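Local coordinates for protein MGS-M5 (Unidentified, PDB 4Q3N) that probably interconverts L-lactate and pyruvate with NAD as coenzyme, acting as an L-lactate dehydrogenase, at residues S4-V9 with A244-E249; G12-S17 with V76-V81; I115-S120 with M236-I241; Y128-E133 with S139-S144. All blocks are in the same frame, centred on the assembly; numbering follows the deposited sequence. Where two conformers were deposited one is given.

Interaction 1: residues S4-V9 with A244-E249. With ACT (acetate ion), chain G.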
loop_
_atom_site.group_PDB
_atom_site.type_symbol
_atom_site.label_atom_id
_atom_site.label_comp_id
_atom_site.label_asym_id
_atom_site.label_seq_id
_atom_site.Cartn_x
_atom_site.Cartn_y
_atom_site.Cartn_z
ATOM N N SER A 4 2.791 -5.480 17.892
ATOM C CA SER A 4 3.400 -4.965 16.653
ATOM C C SER A 4 4.851 -4.526 16.860
ATOM O O SER A 4 5.254 -3.461 16.439
ATOM C CB SER A 4 2.579 -3.810 16.011
ATOM O OG SER A 4 2.944 -3.600 14.592
ATOM N N LYS A 5 5.645 -5.426 17.439
ATOM C CA LYS A 5 7.061 -5.145 17.700
ATOM C C LYS A 5 7.964 -6.284 17.283
ATOM O O LYS A 5 7.747 -7.439 17.692
ATOM C CB LYS A 5 7.259 -4.900 19.204
ATOM C CG LYS A 5 8.692 -4.479 19.557
ATOM C CD LYS A 5 8.640 -4.205 21.060
ATOM C CE LYS A 5 10.044 -3.976 21.605
ATOM N NZ LYS A 5 9.992 -3.640 23.092
ATOM N N VAL A 6 8.982 -5.950 16.507
ATOM C CA VAL A 6 9.956 -6.924 16.066
ATOM C C VAL A 6 11.334 -6.506 16.563
ATOM O O VAL A 6 11.678 -5.324 16.520
ATOM C CB VAL A 6 9.974 -7.038 14.526
ATOM C CG1 VAL A 6 11.169 -7.912 14.071
ATOM C CG2 VAL A 6 8.623 -7.607 14.014
ATOM N N VAL A 7 12.117 -7.474 17.054
ATOM C CA VAL A 7 13.509 -7.206 17.381
ATOM C C VAL A 7 14.383 -7.933 16.334
ATOM O O VAL A 7 14.124 -9.107 15.998
ATOM C CB VAL A 7 13.857 -7.704 18.836
ATOM C CG1 VAL A 7 15.395 -7.551 19.099
ATOM C CG2 VAL A 7 12.998 -6.968 19.873
ATOM N N VAL A 8 15.362 -7.222 15.779
ATOM C CA VAL A 8 16.321 -7.803 14.850
ATOM C C VAL A 8 17.696 -8.003 15.562
ATOM O O VAL A 8 18.293 -7.040 16.043
ATOM C CB VAL A 8 16.514 -6.921 13.602
ATOM C CG1 VAL A 8 17.597 -7.582 12.644
ATOM C CG2 VAL A 8 15.160 -6.735 12.878
ATOM N N VAL A 9 18.183 -9.237 15.648
ATOM C CA VAL A 9 19.478 -9.465 16.320
ATOM C C VAL A 9 20.532 -9.672 15.218
ATOM O O VAL A 9 20.485 -10.666 14.483
ATOM C CB VAL A 9 19.460 -10.702 17.278
ATOM C CG1 VAL A 9 20.900 -10.912 17.933
ATOM C CG2 VAL A 9 18.358 -10.564 18.289
ATOM N N ALA A 244 2.860 -12.555 7.434
ATOM C CA ALA A 244 1.900 -13.666 7.641
ATOM C C ALA A 244 1.553 -13.809 9.111
ATOM O O ALA A 244 0.396 -14.103 9.485
ATOM C CB ALA A 244 2.471 -14.974 7.115
ATOM N N ILE A 245 2.561 -13.626 9.969
ATOM C CA ILE A 245 2.333 -13.714 11.423
ATOM C C ILE A 245 1.596 -12.475 11.982
ATOM O O ILE A 245 0.556 -12.593 12.621
ATOM C CB ILE A 245 3.682 -13.891 12.187
ATOM C CG1 ILE A 245 4.323 -15.217 11.772
ATOM C CG2 ILE A 245 3.418 -13.746 13.743
ATOM C CD1 ILE A 245 5.851 -15.323 12.179
ATOM N N PHE A 246 2.097 -11.270 11.726
ATOM C CA PHE A 246 1.444 -10.106 12.341
ATOM C C PHE A 246 0.051 -9.813 11.735
ATOM O O PHE A 246 -0.809 -9.248 12.390
ATOM C CB PHE A 246 2.336 -8.865 12.239
ATOM C CG PHE A 246 3.444 -8.894 13.268
ATOM C CD1 PHE A 246 4.615 -9.585 13.013
ATOM C CD2 PHE A 246 3.247 -8.345 14.518
ATOM C CE1 PHE A 246 5.654 -9.667 14.021
ATOM C CE2 PHE A 246 4.259 -8.407 15.526
ATOM C CZ PHE A 246 5.447 -9.079 15.275
ATOM N N ASN A 247 -0.155 -10.185 10.485
ATOM C CA ASN A 247 -1.506 -10.004 9.874
ATOM C C ASN A 247 -2.388 -11.235 10.077
ATOM O O ASN A 247 -3.520 -11.298 9.564
ATOM C CB ASN A 247 -1.380 -9.680 8.382
ATOM C CG ASN A 247 -0.748 -8.316 8.158
ATOM O OD1 ASN A 247 -1.135 -7.343 8.784
ATOM N ND2 ASN A 247 0.213 -8.258 7.317
ATOM N N ASN A 248 -1.855 -12.199 10.840
ATOM C CA ASN A 248 -2.639 -13.371 11.243
ATOM C C ASN A 248 -3.281 -14.086 10.026
ATOM O O ASN A 248 -4.511 -14.354 10.005
ATOM C CB ASN A 248 -3.753 -12.940 12.232
ATOM C CG ASN A 248 -4.418 -14.118 12.895
ATOM O OD1 ASN A 248 -3.771 -15.158 13.058
ATOM N ND2 ASN A 248 -5.718 -13.960 13.335
ATOM N N GLU A 249 -2.482 -14.371 9.014
ATOM C CA GLU A 249 -3.037 -14.659 7.680
ATOM C C GLU A 249 -3.474 -16.112 7.504
ATOM O O GLU A 249 -4.322 -16.349 6.683
ATOM C CB GLU A 249 -2.000 -14.319 6.577
ATOM C CG GLU A 249 -1.791 -12.829 6.411
ATOM C CD GLU A 249 -0.791 -12.484 5.321
ATOM O OE1 GLU A 249 0.001 -13.373 4.890
ATOM O OE2 GLU A 249 -0.784 -11.298 4.933
HETATM C C ACT G . 0.234 -4.680 11.705
HETATM O O ACT G . -0.012 -3.877 10.764
HETATM O OXT ACT G . 0.702 -4.207 12.777
HETATM C CH3 ACT G . -0.022 -6.145 11.537
#

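Interaction 2: residues G12-S17 with V76-V81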
loop_
_atom_site.group_PDB
_atom_site.type_symbol
_atom_site.label_atom_id
_atom_site.label_comp_id
_atom_site.label_asym_id
_atom_site.label_seq_id
_atom_site.Cartn_x
_atom_site.Cartn_y
_atom_site.Cartn_z
ATOM N N GLY A 12 23.903 -6.996 10.229
ATOM C CA GLY A 12 24.680 -7.098 8.994
ATOM C C GLY A 12 23.686 -6.871 7.827
ATOM O O GLY A 12 22.553 -6.474 8.070
ATOM N N PHE A 13 24.081 -7.150 6.577
ATOM C CA PHE A 13 23.188 -6.798 5.490
ATOM C C PHE A 13 21.918 -7.638 5.467
ATOM O O PHE A 13 20.909 -7.161 4.994
ATOM C CB PHE A 13 23.910 -6.883 4.145
ATOM C CG PHE A 13 24.995 -5.844 4.025
ATOM C CD1 PHE A 13 24.662 -4.514 3.835
ATOM C CD2 PHE A 13 26.317 -6.172 4.201
ATOM C CE1 PHE A 13 25.649 -3.530 3.757
ATOM C CE2 PHE A 13 27.311 -5.195 4.128
ATOM C CZ PHE A 13 26.956 -3.867 3.927
ATOM N N VAL A 14 21.935 -8.863 5.975
ATOM C CA VAL A 14 20.646 -9.606 6.031
ATOM C C VAL A 14 19.654 -8.945 6.999
ATOM O O VAL A 14 18.520 -8.616 6.624
ATOM C CB VAL A 14 20.879 -11.096 6.422
ATOM C CG1 VAL A 14 19.561 -11.788 6.682
ATOM C CG2 VAL A 14 21.663 -11.846 5.300
ATOM N N GLY A 15 20.091 -8.676 8.220
ATOM C CA GLY A 15 19.174 -8.096 9.202
ATOM C C GLY A 15 18.706 -6.712 8.751
ATOM O O GLY A 15 17.528 -6.338 8.951
ATOM N N MET A 16 19.610 -5.939 8.150
ATOM C CA MET A 16 19.256 -4.555 7.849
ATOM C C MET A 16 18.435 -4.459 6.528
ATOM O O MET A 16 17.635 -3.563 6.391
ATOM C CB MET A 16 20.492 -3.647 7.773
ATOM C CG MET A 16 21.135 -3.415 9.175
ATOM S SD MET A 16 19.950 -2.777 10.372
ATOM C CE MET A 16 19.192 -1.338 9.523
ATOM N N SER A 17 18.668 -5.346 5.577
ATOM C CA SER A 17 17.837 -5.375 4.371
ATOM C C SER A 17 16.409 -5.747 4.784
ATOM O O SER A 17 15.427 -5.146 4.355
ATOM C CB SER A 17 18.415 -6.372 3.373
ATOM O OG SER A 17 19.626 -5.841 2.832
ATOM N N VAL A 76 13.988 -11.820 15.263
ATOM C CA VAL A 76 14.598 -12.384 14.069
ATOM C C VAL A 76 16.099 -12.444 14.271
ATOM O O VAL A 76 16.742 -11.414 14.465
ATOM C CB VAL A 76 14.278 -11.556 12.829
ATOM C CG1 VAL A 76 14.872 -12.212 11.521
ATOM C CG2 VAL A 76 12.680 -11.390 12.706
ATOM N N ILE A 77 16.654 -13.646 14.246
ATOM C CA ILE A 77 18.088 -13.811 14.525
ATOM C C ILE A 77 18.886 -13.973 13.231
ATOM O O ILE A 77 18.639 -14.891 12.446
ATOM C CB ILE A 77 18.349 -15.033 15.428
ATOM C CG1 ILE A 77 17.507 -14.915 16.720
ATOM C CG2 ILE A 77 19.887 -15.207 15.679
ATOM C CD1 ILE A 77 17.468 -16.202 17.547
ATOM N N THR A 78 19.832 -13.072 13.019
ATOM C CA THR A 78 20.687 -13.108 11.805
ATOM C C THR A 78 22.179 -13.240 12.206
ATOM O O THR A 78 23.040 -13.320 11.360
ATOM C CB THR A 78 20.493 -11.836 10.942
ATOM O OG1 THR A 78 21.262 -10.758 11.512
ATOM C CG2 THR A 78 18.997 -11.437 10.856
ATOM N N ALA A 79 22.466 -13.281 13.507
ATOM C CA ALA A 79 23.847 -13.339 14.004
ATOM C C ALA A 79 24.576 -14.601 13.630
ATOM O O ALA A 79 23.973 -15.678 13.540
ATOM C CB ALA A 79 23.858 -13.208 15.528
ATOM N N GLY A 80 25.900 -14.495 13.519
ATOM C CA GLY A 80 26.724 -15.658 13.261
ATOM C C GLY A 80 28.104 -15.247 12.772
ATOM O O GLY A 80 28.431 -14.049 12.724
ATOM N N VAL A 81 28.901 -16.242 12.386
ATOM C CA VAL A 81 30.285 -16.000 12.021
ATOM C C VAL A 81 30.666 -16.653 10.704
ATOM O O VAL A 81 30.018 -17.596 10.248
ATOM C CB VAL A 81 31.246 -16.529 13.108
ATOM C CG1 VAL A 81 31.269 -15.611 14.293
ATOM C CG2 VAL A 81 30.874 -17.953 13.517
HETATM O O HOH W 1 22.517 -9.445 9.548
#

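Interaction 3: residues I115-S120 with M236-I241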
loop_
_atom_site.group_PDB
_atom_site.type_symbol
_atom_site.label_atom_id
_atom_site.label_comp_id
_atom_site.label_asym_id
_atom_site.label_seq_id
_atom_site.Cartn_x
_atom_site.Cartn_y
_atom_site.Cartn_z
ATOM N N ILE A 115 7.590 -15.267 19.202
ATOM C CA ILE A 115 8.050 -16.215 18.207
ATOM C C ILE A 115 9.512 -15.946 17.812
ATOM O O ILE A 115 9.908 -14.778 17.701
ATOM C CB ILE A 115 7.121 -16.099 16.965
ATOM C CG1 ILE A 115 5.697 -16.569 17.380
ATOM C CG2 ILE A 115 7.656 -16.835 15.728
ATOM C CD1 ILE A 115 4.688 -16.136 16.310
ATOM N N LEU A 116 10.302 -17.001 17.599
ATOM C CA LEU A 116 11.688 -16.858 17.079
ATOM C C LEU A 116 11.732 -17.241 15.631
ATOM O O LEU A 116 11.219 -18.308 15.239
ATOM C CB LEU A 116 12.701 -17.766 17.847
ATOM C CG LEU A 116 12.888 -17.493 19.337
ATOM C CD1 LEU A 116 13.825 -18.542 19.978
ATOM C CD2 LEU A 116 13.444 -16.068 19.582
ATOM N N LEU A 117 12.368 -16.390 14.848
ATOM C CA LEU A 117 12.613 -16.629 13.421
ATOM C C LEU A 117 14.111 -16.584 13.134
ATOM O O LEU A 117 14.729 -15.522 13.262
ATOM C CB LEU A 117 11.910 -15.569 12.572
ATOM C CG LEU A 117 12.194 -15.525 11.071
ATOM C CD1 LEU A 117 12.016 -16.917 10.445
ATOM C CD2 LEU A 117 11.233 -14.485 10.356
ATOM N N VAL A 118 14.703 -17.714 12.761
ATOM C CA VAL A 118 16.165 -17.772 12.584
ATOM C C VAL A 118 16.475 -17.601 11.099
ATOM O O VAL A 118 15.878 -18.288 10.276
ATOM C CB VAL A 118 16.719 -19.117 13.111
ATOM C CG1 VAL A 118 18.237 -19.215 12.828
ATOM C CG2 VAL A 118 16.464 -19.221 14.598
ATOM N N ALA A 119 17.342 -16.656 10.733
ATOM C CA ALA A 119 17.732 -16.531 9.322
ATOM C C ALA A 119 19.226 -16.872 9.140
ATOM O O ALA A 119 19.682 -17.056 8.023
ATOM C CB ALA A 119 17.462 -15.111 8.778
ATOM N N SER A 120 19.959 -16.957 10.240
ATOM C CA SER A 120 21.386 -17.291 10.215
ATOM C C SER A 120 21.623 -18.612 9.500
ATOM O O SER A 120 20.850 -19.516 9.698
ATOM C CB SER A 120 21.927 -17.395 11.643
ATOM O OG SER A 120 21.686 -16.218 12.379
ATOM N N MET A 236 13.299 -9.701 1.752
ATOM C CA MET A 236 11.851 -9.689 1.409
ATOM C C MET A 236 11.136 -10.991 1.810
ATOM O O MET A 236 9.937 -10.980 2.134
ATOM C CB MET A 236 11.694 -9.423 -0.090
ATOM C CG MET A 236 12.054 -7.930 -0.410
ATOM S SD MET A 236 11.793 -7.465 -2.117
ATOM C CE MET A 236 9.950 -7.392 -2.136
ATOM N N ALA A 237 11.864 -12.121 1.802
ATOM C CA ALA A 237 11.303 -13.380 2.291
ATOM C C ALA A 237 10.980 -13.221 3.789
ATOM O O ALA A 237 9.907 -13.631 4.242
ATOM C CB ALA A 237 12.334 -14.569 2.090
ATOM N N LEU A 238 11.928 -12.657 4.564
ATOM C CA LEU A 238 11.694 -12.469 6.002
ATOM C C LEU A 238 10.501 -11.505 6.262
ATOM O O LEU A 238 9.722 -11.684 7.225
ATOM C CB LEU A 238 12.943 -11.925 6.709
ATOM C CG LEU A 238 14.140 -12.906 6.724
ATOM C CD1 LEU A 238 15.495 -12.234 7.144
ATOM C CD2 LEU A 238 13.805 -14.145 7.618
ATOM N N VAL A 239 10.393 -10.473 5.435
ATOM C CA VAL A 239 9.225 -9.584 5.551
ATOM C C VAL A 239 7.939 -10.370 5.356
ATOM O O VAL A 239 6.951 -10.226 6.118
ATOM C CB VAL A 239 9.292 -8.430 4.538
ATOM C CG1 VAL A 239 7.915 -7.650 4.574
ATOM C CG2 VAL A 239 10.465 -7.538 4.924
ATOM N N ARG A 240 7.940 -11.240 4.353
ATOM C CA ARG A 240 6.707 -11.960 4.035
ATOM C C ARG A 240 6.320 -12.889 5.148
ATOM O O ARG A 240 5.123 -13.032 5.465
ATOM C CB ARG A 240 6.857 -12.764 2.747
ATOM C CG ARG A 240 5.507 -13.296 2.207
ATOM C CD ARG A 240 4.561 -12.066 1.809
ATOM N NE ARG A 240 3.171 -12.459 1.578
ATOM C CZ ARG A 240 2.269 -12.729 2.522
ATOM N NH1 ARG A 240 2.603 -12.740 3.812
ATOM N NH2 ARG A 240 1.022 -13.035 2.166
ATOM N N ILE A 241 7.317 -13.546 5.744
ATOM C CA ILE A 241 7.052 -14.428 6.894
ATOM C C ILE A 241 6.494 -13.599 8.047
ATOM O O ILE A 241 5.497 -13.955 8.671
ATOM C CB ILE A 241 8.320 -15.182 7.337
ATOM C CG1 ILE A 241 8.732 -16.191 6.228
ATOM C CG2 ILE A 241 8.087 -15.889 8.666
ATOM C CD1 ILE A 241 10.253 -16.660 6.306
#

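Interaction 4: residues Y128-E133 with S139-S144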
loop_
_atom_site.group_PDB
_atom_site.type_symbol
_atom_site.label_atom_id
_atom_site.label_comp_id
_atom_site.label_asym_id
_atom_site.label_seq_id
_atom_site.Cartn_x
_atom_site.Cartn_y
_atom_site.Cartn_z
ATOM N N TYR A 128 16.894 -25.541 14.656
ATOM C CA TYR A 128 16.757 -26.630 15.626
ATOM C C TYR A 128 17.478 -26.242 16.928
ATOM O O TYR A 128 16.982 -26.479 18.053
ATOM C CB TYR A 128 17.333 -27.947 15.048
ATOM C CG TYR A 128 17.128 -29.179 15.914
ATOM C CD1 TYR A 128 18.014 -29.490 16.932
ATOM C CD2 TYR A 128 16.049 -30.032 15.697
ATOM C CE1 TYR A 128 17.829 -30.610 17.738
ATOM C CE2 TYR A 128 15.859 -31.153 16.473
ATOM C CZ TYR A 128 16.753 -31.435 17.499
ATOM O OH TYR A 128 16.564 -32.549 18.271
ATOM N N VAL A 129 18.678 -25.688 16.774
ATOM C CA VAL A 129 19.458 -25.296 17.943
ATOM C C VAL A 129 18.680 -24.254 18.740
ATOM O O VAL A 129 18.534 -24.374 19.953
ATOM C CB VAL A 129 20.838 -24.762 17.558
ATOM C CG1 VAL A 129 21.538 -24.084 18.780
ATOM C CG2 VAL A 129 21.701 -25.955 17.034
ATOM N N ALA A 130 18.166 -23.244 18.050
ATOM C CA ALA A 130 17.413 -22.192 18.721
ATOM C C ALA A 130 16.187 -22.799 19.405
ATOM O O ALA A 130 15.839 -22.432 20.528
ATOM C CB ALA A 130 16.999 -21.107 17.721
ATOM N N TRP A 131 15.556 -23.759 18.742
ATOM C CA TRP A 131 14.374 -24.382 19.334
ATOM C C TRP A 131 14.736 -25.051 20.670
ATOM O O TRP A 131 14.123 -24.778 21.722
ATOM C CB TRP A 131 13.729 -25.390 18.360
ATOM C CG TRP A 131 12.735 -26.285 19.063
ATOM C CD1 TRP A 131 11.675 -25.881 19.844
ATOM C CD2 TRP A 131 12.712 -27.721 19.071
ATOM N NE1 TRP A 131 11.003 -26.978 20.330
ATOM C CE2 TRP A 131 11.626 -28.117 19.892
ATOM C CE3 TRP A 131 13.498 -28.712 18.470
ATOM C CZ2 TRP A 131 11.319 -29.466 20.138
ATOM C CZ3 TRP A 131 13.192 -30.036 18.705
ATOM C CH2 TRP A 131 12.106 -30.410 19.539
ATOM N N LYS A 132 15.761 -25.902 20.639
ATOM C CA LYS A 132 16.193 -26.614 21.832
ATOM C C LYS A 132 16.654 -25.673 22.934
ATOM O O LYS A 132 16.361 -25.891 24.083
ATOM C CB LYS A 132 17.319 -27.599 21.491
ATOM C CG LYS A 132 16.870 -28.711 20.575
ATOM C CD LYS A 132 15.649 -29.390 21.172
ATOM C CE LYS A 132 15.990 -30.730 21.760
ATOM N NZ LYS A 132 15.986 -31.765 20.698
ATOM N N GLU A 133 17.390 -24.625 22.591
ATOM C CA GLU A 133 17.955 -23.802 23.660
ATOM C C GLU A 133 16.897 -22.854 24.220
ATOM O O GLU A 133 17.044 -22.324 25.318
ATOM C CB GLU A 133 19.159 -23.022 23.155
ATOM C CG GLU A 133 20.320 -23.920 22.653
ATOM C CD GLU A 133 20.980 -24.696 23.803
ATOM O OE1 GLU A 133 20.791 -24.300 24.969
ATOM O OE2 GLU A 133 21.671 -25.696 23.546
ATOM N N SER A 139 6.195 -24.884 17.659
ATOM C CA SER A 139 5.357 -24.074 16.730
ATOM C C SER A 139 5.713 -22.563 16.792
ATOM O O SER A 139 5.210 -21.759 15.998
ATOM C CB SER A 139 3.863 -24.249 17.044
ATOM O OG SER A 139 3.595 -23.844 18.378
ATOM N N ARG A 140 6.494 -22.183 17.804
ATOM C CA ARG A 140 6.897 -20.780 18.051
ATOM C C ARG A 140 8.335 -20.516 17.657
ATOM O O ARG A 140 8.878 -19.441 17.927
ATOM C CB ARG A 140 6.767 -20.453 19.542
ATOM C CG ARG A 140 5.460 -20.958 20.155
ATOM C CD ARG A 140 4.325 -19.939 19.973
ATOM N NE ARG A 140 4.547 -18.706 20.736
ATOM C CZ ARG A 140 3.817 -17.601 20.575
ATOM N NH1 ARG A 140 2.792 -17.602 19.711
ATOM N NH2 ARG A 140 4.068 -16.512 21.302
ATOM N N VAL A 141 8.986 -21.518 17.095
ATOM C CA VAL A 141 10.376 -21.291 16.611
ATOM C C VAL A 141 10.489 -21.798 15.194
ATOM O O VAL A 141 10.198 -22.965 14.934
ATOM C CB VAL A 141 11.440 -22.024 17.489
ATOM C CG1 VAL A 141 12.876 -21.822 16.899
ATOM C CG2 VAL A 141 11.356 -21.529 18.920
ATOM N N ILE A 142 10.863 -20.917 14.277
ATOM C CA ILE A 142 10.981 -21.300 12.895
ATOM C C ILE A 142 12.255 -20.756 12.297
ATOM O O ILE A 142 12.911 -19.849 12.858
ATOM C CB ILE A 142 9.747 -20.765 12.053
ATOM C CG1 ILE A 142 9.636 -19.248 12.181
ATOM C CG2 ILE A 142 8.481 -21.421 12.548
ATOM C CD1 ILE A 142 8.541 -18.624 11.284
ATOM N N GLY A 143 12.594 -21.269 11.119
ATOM C CA GLY A 143 13.679 -20.673 10.344
ATOM C C GLY A 143 13.148 -20.233 8.974
ATOM O O GLY A 143 12.092 -20.669 8.553
ATOM N N SER A 144 13.907 -19.408 8.259
ATOM C CA SER A 144 13.447 -18.943 6.959
ATOM C C SER A 144 13.486 -20.063 5.887
ATOM O O SER A 144 12.826 -19.934 4.837
ATOM C CB SER A 144 14.259 -17.734 6.496
ATOM O OG SER A 144 15.643 -17.974 6.532
#

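Interaction 1: residues S4-V9 with A244-E249
The first residues of segment 4-9 run past the C-terminal end of helix 232-246, with S4 and F246 opposite each other at 7.0 Å between CA atoms and no hydrogen bond joining the two segments. F246 makes the whole contact from the helix side. Its CG is anti to the carbonyl carbon (chi1 -78°), which carries the ring over to the other segment, where S4, K5 and V6 all meet it obliquely. CE2 of F246 lies 3.7 Å from S4 CA, CZ is close to K5 O, and CE1 touches V6 CG2 at 3.6 Å. Strand 5-9 belongs to the parallel sheet of the Rossmann-type NAD-binding domain and the helix to the C-terminal part of the chain, making the phenyl ring a hydrophobic bridge between them; L74 of the neighbouring strand touches it too. Just beyond F246 the helix closes in a Schellman motif: N248 has a positive phi of 53°, and its N reaches I245 O while E249 N returns to A244 O. An acetate ion, probably from the crystallisation liquor, sits beside this end. S4 OG donates to its OXT at 2.9 Å and is also hydrogen-bonded to E29 N.

Interaction 2: residues G12-S17 with V76-V81
Van der Waals contact between T78 and the first turn of helix 13-25 is small and centred on a glycine. T78 CG2 lies 3.7 Å from G15 CA, and the backbones come within 5.8 Å of each other between the CA atoms of G15 and T78, an approach made where the helix has no side chain. V14 adds a looser touch, its CG1 standing 4.2 Å from T78 CG2; the same valine also packs on I234 and L238 of helix 232-246.

Polar contact across the segments runs through one water. It accepts from G15 N at 2.9 Å and weakly from G12 N, and pairs with T78 OG1 at 2.7 Å. The T78 torsion (chi1 80°) sets OG1 between the backbone N and the carbonyl carbon while leaving CG2 to meet G15, and the hydroxyl is also hydrogen-bonded to V9 O. The water thus bonds to backbone N atoms at the helix start, where G12 is the N-cap; with G10 and G15 this residue fits the GxGxxG pattern of a Rossmann fold. The site is consistent with the ordered water of the dinucleotide-binding loop in many Rossmann dehydrogenases.

Within the helix, F13 O accepts twice, from S17 N and from S17 OG at 2.8 Å, the two donors arriving from opposite faces of its plane, with OG tilted 24° from it. Away from T78, the F13 ring meets F13 of the fourth subunit, the planes about parallel.

Interaction 3: residues I115-S120 with M236-I241
L238 on helix 232-246 reaches across to L117 on strand 115-118 and A119 just after it, the nearest CA atoms being those of L238 and A119 at 8.0 Å. From CB, which is directed at the strand, the chain turns with CG anti to the carbonyl carbon (chi1 -66°), and the fork at CG spreads its two methyls over different partners. CD1 goes to the alanine, 3.8 Å from A119 CB. CD2 settles between L117 and A119: it is 3.8 Å from L117 CD2, with L117 CG and A119 CB slightly farther off. The side chain thus ends with both methyls engaged.

L117 answers with a single branch. Its CG stands anti to the backbone N (chi1 172°), which aims CD2 at the helix, where one methyl meets both L238 and, at 3.8 Å, I241 CG2. L238 and I241 are three residues apart, so one helix face presents both to the strand. Further cover comes from the neighbouring strand, where L74 and V76 touch L117, and from Y18 of helix 13-25 against L238. The contact thereby sets a helix of the C-terminal part of the chain against the Rossmann sheet, near the centre of the subunit.

No hydrogen bond or charge crosses between the segments, and all four touching residues are buried. The attachment therefore depends on close methyl-to-methyl packing and exclusion of water, without the directional constraint of a polar pair.

Interaction 4: residues Y128-E133 with S139-S144
V141 CG2 lies beyond the edge of the W131 indole, near its plane and 4.5 Å from W131 CD1, so the valine is beside the ring and not over its face. Another edge of the indole, in plane, has Y128 CD2 beside it, one helical turn earlier; in return W131 CE3 stands 3.9 Å above one face of the Y128 ring, offset toward its rim. These residues belong to a beta-alpha-beta crossover of the Rossmann domain, in which helix 123-134 links strand 115-118 to the parallel neighbour 141-143, the outermost strand on this side of the sheet.

The closest touches are those of a V141 methyl with the backbone and CB of W131. V141 CB points at the helix, and with CG1 anti to the backbone N (chi1 177°) that methyl presses on the helix backbone, 3.8 Å from W131 N and 3.9 Å from W131 CB. The backbones of helix and strand come close here, the CA atoms of W131 and V141 being 5.7 Å apart. Around them L116 also touches V141, L258 of strand 251-258 touches both Y128 and W131, and Y270 OH is hydrogen-bonded to V141 O. A130, whose CB is likewise directed at the strand, is shared with V118 and with I100 and V104 of helix 89-109. Its link to the strand is the longer one: A130 CB lies 4.3 Å from V141 CG1.

How the interactions relate
All four contacts rest on the parallel Rossmann sheet. Interactions 1 and 3 both use helix 232-246, interaction 1 at its partly buried C-terminal end and interaction 3 wholly buried nearer the centre of the subunit; R240 and E249 tie them by a salt bridge. Interaction 4 is also buried but lies inside the crossover of a single domain. Interaction 2, partly buried, is the one in which a water joins the two segments; in interactions 3 and 4 methyl groups do most of the work. Backbone bonds stitch the strands together: V9 N to V76 O, I77 O to A119 N, and V118 N to I142 O. Interactions 2 and 3 also both border the fourth subunit.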